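Local atomic coordinates of flavin-dependent thymidylate synthase (Thermus thermophilus, PDB entry 6J61), a protein that catalyses the reductive methylation of dUMP to dTMP, probably taking the methyl group from methylenetetrahydrofolate and the reducing power from NADPH through a bound FAD. Residues G93-Y103 / R153-L164. Residues are numbered along the deposited sequence; the frame is centred on the assembly and turned at random.
With PO4 (phosphate ion), chain G.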
loop_
_atom_site.group_PDB
_atom_site.type_symbol
_atom_site.label_atom_id
_atom_site.label_comp_id
_atom_site.label_asym_id
_atom_site.label_seq_id
_atom_site.Cartn_x
_atom_site.Cartn_y
_atom_site.Cartn_z
ATOM N N GLY A 93 -10.808 21.543 -7.331
ATOM C CA GLY A 93 -11.049 22.971 -7.317
ATOM C C GLY A 93 -10.244 23.653 -8.409
ATOM O O GLY A 93 -10.237 24.879 -8.516
ATOM N N ARG A 94 -9.560 22.858 -9.228
ATOM C CA ARG A 94 -8.749 23.402 -10.313
ATOM C C ARG A 94 -9.553 23.641 -11.584
ATOM O O ARG A 94 -9.414 24.686 -12.224
ATOM C CB ARG A 94 -7.588 22.461 -10.634
ATOM C CG ARG A 94 -6.591 22.291 -9.514
ATOM C CD ARG A 94 -5.366 21.570 -10.028
ATOM N NE ARG A 94 -4.661 22.359 -11.034
ATOM C CZ ARG A 94 -3.725 21.874 -11.844
ATOM N NH1 ARG A 94 -3.376 20.594 -11.775
ATOM N NH2 ARG A 94 -3.131 22.669 -12.725
ATOM N N TYR A 95 -10.387 22.665 -11.944
ATOM C CA TYR A 95 -11.219 22.739 -13.148
ATOM C C TYR A 95 -12.605 23.318 -12.854
ATOM O O TYR A 95 -13.023 24.310 -13.460
ATOM C CB TYR A 95 -11.390 21.345 -13.758
ATOM C CG TYR A 95 -10.093 20.610 -14.010
ATOM C CD1 TYR A 95 -9.295 20.171 -12.948
ATOM C CD2 TYR A 95 -9.663 20.343 -15.311
ATOM C CE1 TYR A 95 -8.099 19.482 -13.176
ATOM C CE2 TYR A 95 -8.469 19.656 -15.551
ATOM C CZ TYR A 95 -7.693 19.228 -14.482
ATOM O OH TYR A 95 -6.517 18.543 -14.716
ATOM N N SER A 96 -13.305 22.685 -11.918
ATOM C CA SER A 96 -14.649 23.096 -11.527
ATOM C C SER A 96 -14.704 24.339 -10.630
ATOM O O SER A 96 -13.766 24.639 -9.883
ATOM C CB SER A 96 -15.356 21.932 -10.813
ATOM O OG SER A 96 -15.434 20.787 -11.645
ATOM N N ILE A 97 -15.811 25.068 -10.733
ATOM C CA ILE A 97 -16.031 26.245 -9.906
ATOM C C ILE A 97 -16.627 25.675 -8.616
ATOM O O ILE A 97 -17.452 24.756 -8.666
ATOM C CB ILE A 97 -17.044 27.230 -10.561
ATOM C CG1 ILE A 97 -16.451 27.818 -11.840
ATOM C CG2 ILE A 97 -17.394 28.358 -9.587
ATOM C CD1 ILE A 97 -17.344 28.848 -12.503
ATOM N N LEU A 98 -16.211 26.205 -7.470
ATOM C CA LEU A 98 -16.703 25.699 -6.196
ATOM C C LEU A 98 -18.019 26.307 -5.701
ATOM O O LEU A 98 -18.215 27.528 -5.678
ATOM C CB LEU A 98 -15.607 25.838 -5.138
ATOM C CG LEU A 98 -14.304 25.155 -5.563
ATOM C CD1 LEU A 98 -13.242 25.371 -4.505
ATOM C CD2 LEU A 98 -14.545 23.668 -5.795
ATOM N N LYS A 99 -18.919 25.410 -5.310
ATOM C CA LYS A 99 -20.237 25.756 -4.816
ATOM C C LYS A 99 -20.086 26.434 -3.461
ATOM O O LYS A 99 -19.246 26.044 -2.660
ATOM C CB LYS A 99 -21.056 24.475 -4.701
ATOM C CG LYS A 99 -22.557 24.653 -4.693
ATOM C CD LYS A 99 -23.263 23.303 -4.865
ATOM C CE LYS A 99 -22.946 22.680 -6.227
ATOM N NZ LYS A 99 -23.643 21.379 -6.441
ATOM N N GLU A 100 -20.890 27.458 -3.207
ATOM C CA GLU A 100 -20.807 28.177 -1.938
ATOM C C GLU A 100 -21.511 27.444 -0.797
ATOM O O GLU A 100 -22.483 27.949 -0.219
ATOM C CB GLU A 100 -21.403 29.579 -2.058
ATOM C CG GLU A 100 -21.169 30.398 -0.802
ATOM C CD GLU A 100 -21.979 31.660 -0.759
ATOM O OE1 GLU A 100 -21.811 32.505 -1.661
ATOM O OE2 GLU A 100 -22.786 31.807 0.183
ATOM N N GLU A 101 -21.026 26.253 -0.475
ATOM C CA GLU A 101 -21.621 25.489 0.601
ATOM C C GLU A 101 -20.625 25.358 1.738
ATOM O O GLU A 101 -19.504 24.889 1.552
ATOM C CB GLU A 101 -22.051 24.116 0.093
ATOM C CG GLU A 101 -23.267 24.165 -0.814
ATOM C CD GLU A 101 -23.584 22.821 -1.443
ATOM O OE1 GLU A 101 -24.683 22.677 -2.008
ATOM O OE2 GLU A 101 -22.732 21.911 -1.382
ATOM N N PHE A 102 -21.038 25.797 2.918
ATOM C CA PHE A 102 -20.179 25.732 4.080
ATOM C C PHE A 102 -20.816 25.002 5.239
ATOM O O PHE A 102 -22.030 25.027 5.420
ATOM C CB PHE A 102 -19.789 27.132 4.540
ATOM C CG PHE A 102 -19.030 27.908 3.520
ATOM C CD1 PHE A 102 -19.693 28.534 2.471
ATOM C CD2 PHE A 102 -17.649 28.015 3.603
ATOM C CE1 PHE A 102 -18.989 29.261 1.519
ATOM C CE2 PHE A 102 -16.933 28.739 2.657
ATOM C CZ PHE A 102 -17.607 29.366 1.612
ATOM N N TYR A 103 -19.971 24.352 6.025
ATOM C CA TYR A 103 -20.419 23.628 7.194
ATOM C C TYR A 103 -20.562 24.580 8.380
ATOM O O TYR A 103 -19.570 25.092 8.903
ATOM C CB TYR A 103 -19.422 22.534 7.556
ATOM C CG TYR A 103 -19.515 22.111 8.996
ATOM C CD1 TYR A 103 -20.694 21.555 9.501
ATOM C CD2 TYR A 103 -18.430 22.265 9.856
ATOM C CE1 TYR A 103 -20.793 21.157 10.829
ATOM C CE2 TYR A 103 -18.514 21.873 11.192
ATOM C CZ TYR A 103 -19.699 21.316 11.672
ATOM O OH TYR A 103 -19.781 20.891 12.981
ATOM N N ARG A 153 -9.146 29.582 -11.725
ATOM C CA ARG A 153 -9.833 28.857 -10.665
ATOM C C ARG A 153 -8.852 28.276 -9.652
ATOM O O ARG A 153 -8.913 28.576 -8.461
ATOM C CB ARG A 153 -10.660 27.713 -11.252
ATOM C CG ARG A 153 -11.619 28.110 -12.356
ATOM C CD ARG A 153 -12.795 27.134 -12.409
ATOM N NE ARG A 153 -13.467 27.099 -13.707
ATOM C CZ ARG A 153 -13.930 28.167 -14.353
ATOM N NH1 ARG A 153 -13.800 29.380 -13.827
ATOM N NH2 ARG A 153 -14.528 28.022 -15.529
ATOM N N GLU A 154 -7.946 27.439 -10.144
ATOM C CA GLU A 154 -6.951 26.790 -9.301
ATOM C C GLU A 154 -6.329 27.710 -8.257
ATOM O O GLU A 154 -5.991 27.276 -7.155
ATOM C CB GLU A 154 -5.845 26.203 -10.169
ATOM C CG GLU A 154 -5.142 27.224 -11.049
ATOM C CD GLU A 154 -3.815 26.710 -11.564
ATOM O OE1 GLU A 154 -3.777 25.572 -12.084
ATOM O OE2 GLU A 154 -2.811 27.445 -11.449
ATOM N N MET A 155 -6.163 28.980 -8.606
ATOM C CA MET A 155 -5.573 29.935 -7.683
ATOM C C MET A 155 -6.638 30.627 -6.862
ATOM O O MET A 155 -6.457 30.863 -5.666
ATOM C CB MET A 155 -4.768 31.000 -8.432
ATOM C CG MET A 155 -3.345 30.616 -8.778
ATOM S SD MET A 155 -2.395 32.079 -9.242
ATOM C CE MET A 155 -1.942 32.689 -7.612
ATOM N N ALA A 156 -7.745 30.957 -7.516
ATOM C CA ALA A 156 -8.844 31.654 -6.864
ATOM C C ALA A 156 -9.361 30.969 -5.602
ATOM O O ALA A 156 -9.529 31.608 -4.562
ATOM C CB ALA A 156 -9.979 31.850 -7.850
ATOM N N ARG A 157 -9.595 29.668 -5.690
ATOM C CA ARG A 157 -10.125 28.918 -4.563
ATOM C C ARG A 157 -9.263 28.841 -3.300
ATOM O O ARG A 157 -9.662 28.194 -2.342
ATOM C CB ARG A 157 -10.488 27.501 -5.019
ATOM C CG ARG A 157 -9.331 26.692 -5.621
ATOM C CD ARG A 157 -8.330 26.202 -4.574
ATOM N NE ARG A 157 -7.220 25.501 -5.213
ATOM C CZ ARG A 157 -7.285 24.257 -5.685
ATOM N NH1 ARG A 157 -8.412 23.559 -5.576
ATOM N NH2 ARG A 157 -6.237 23.730 -6.309
ATOM N N MET A 158 -8.107 29.496 -3.268
ATOM C CA MET A 158 -7.268 29.409 -2.072
ATOM C C MET A 158 -7.756 30.266 -0.904
ATOM O O MET A 158 -7.484 29.945 0.260
ATOM C CB MET A 158 -5.813 29.775 -2.385
ATOM C CG MET A 158 -5.538 31.258 -2.581
ATOM S SD MET A 158 -3.780 31.570 -2.839
ATOM C CE MET A 158 -3.592 30.934 -4.455
ATOM N N VAL A 159 -8.464 31.353 -1.211
ATOM C CA VAL A 159 -8.985 32.244 -0.179
ATOM C C VAL A 159 -10.181 31.650 0.566
ATOM O O VAL A 159 -10.654 32.231 1.538
ATOM C CB VAL A 159 -9.422 33.596 -0.772
ATOM C CG1 VAL A 159 -8.213 34.428 -1.098
ATOM C CG2 VAL A 159 -10.240 33.366 -2.025
ATOM N N LEU A 160 -10.661 30.494 0.110
ATOM C CA LEU A 160 -11.804 29.834 0.741
ATOM C C LEU A 160 -11.402 29.032 1.986
ATOM O O LEU A 160 -10.383 28.328 1.991
ATOM C CB LEU A 160 -12.499 28.930 -0.274
ATOM C CG LEU A 160 -13.000 29.673 -1.518
ATOM C CD1 LEU A 160 -13.455 28.670 -2.559
ATOM C CD2 LEU A 160 -14.134 30.636 -1.136
ATOM N N PRO A 161 -12.202 29.133 3.062
ATOM C CA PRO A 161 -11.955 28.435 4.329
ATOM C C PRO A 161 -12.058 26.905 4.264
ATOM O O PRO A 161 -12.637 26.345 3.327
ATOM C CB PRO A 161 -12.991 29.058 5.260
ATOM C CG PRO A 161 -14.124 29.315 4.347
ATOM C CD PRO A 161 -13.442 29.920 3.145
ATOM N N LEU A 162 -11.502 26.248 5.280
ATOM C CA LEU A 162 -11.482 24.787 5.378
ATOM C C LEU A 162 -12.848 24.139 5.597
ATOM O O LEU A 162 -12.994 22.930 5.425
ATOM C CB LEU A 162 -10.520 24.353 6.498
ATOM C CG LEU A 162 -9.036 24.694 6.293
ATOM C CD1 LEU A 162 -8.220 24.375 7.528
ATOM C CD2 LEU A 162 -8.517 23.917 5.107
ATOM N N ASN A 163 -13.850 24.929 5.973
ATOM C CA ASN A 163 -15.184 24.369 6.191
ATOM C C ASN A 163 -15.972 24.252 4.884
ATOM O O ASN A 163 -17.135 23.847 4.879
ATOM C CB ASN A 163 -15.962 25.218 7.197
ATOM C CG ASN A 163 -16.257 26.609 6.679
ATOM O OD1 ASN A 163 -15.545 27.139 5.822
ATOM N ND2 ASN A 163 -17.302 27.218 7.213
ATOM N N LEU A 164 -15.332 24.616 3.778
ATOM C CA LEU A 164 -15.960 24.524 2.471
ATOM C C LEU A 164 -16.298 23.050 2.263
ATOM O O LEU A 164 -15.518 22.180 2.638
ATOM C CB LEU A 164 -14.979 24.972 1.379
ATOM C CG LEU A 164 -15.608 24.991 -0.021
ATOM C CD1 LEU A 164 -16.409 26.282 -0.161
ATOM C CD2 LEU A 164 -14.555 24.899 -1.108
HETATM P P PO4 G . -7.249 20.015 -6.218
HETATM O O1 PO4 G . -8.548 20.440 -5.623
HETATM O O2 PO4 G . -6.522 19.153 -5.252
HETATM O O3 PO4 G . -7.498 19.254 -7.471
HETATM O O4 PO4 G . -6.427 21.211 -6.523
#
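Leu-98 points CD1 at segment 153-164, lying 3.7 Å from CD2 of Leu-164 and also against CD1 of Leu-160 and CB of Arg-157. Leu-164 works with both branches: while CD2 serves Leu-98, CD1 makes a CH-pi contact over a face of the Phe-102 ring, 4.1 Å from its centroid. The CA-CB bond of Leu-164 heads away from 93-103, but chi1 of -176°, which sets CG opposite the backbone N, helps bring both methyls back between Leu-98 and Phe-102. The ring edge of Phe-102 takes CG of Pro-161 near CE2 and OD1 of Asn-163 near CD2. Phe-102 and Leu-160 also pack on helix 132-148, and Leu-164 on Ile-74. A single backbone bridge pairs Phe-102 with Leu-164, and next to it Tyr-103 N donates to Asn-163 O at 3.1 Å.

At the other end, Arg-153 runs out extended; CG1 of Ile-97 sits over one guanidinium face, and NE makes a weak bond to Tyr-95 O. Arg-94 NH2 meets OE1 of Glu-154 at 3.0 Å, nearly in the guanidinium plane, though the two flat groups are turned 50° apart; NH2 also donates to the backbone O of Glu-188 of the second subunit, whose Arg-109 holds OE2 of Glu-154. A leucine in place of Arg-94 would probably leave Glu-154 OE1 without its charged mate and that carbonyl without its donor. Beside Arg-94, a phosphate ion, probably from the crystallisation liquor, accepts bonds at O1 from Arg-157 NH1 and, at 3.0 Å, from Gly-93 N. Ser-92 and, from the second subunit, Gln-79 and Arg-82 also bind it, consistent with the dUMP phosphate pocket predicted between subunits of this ThyX enzyme.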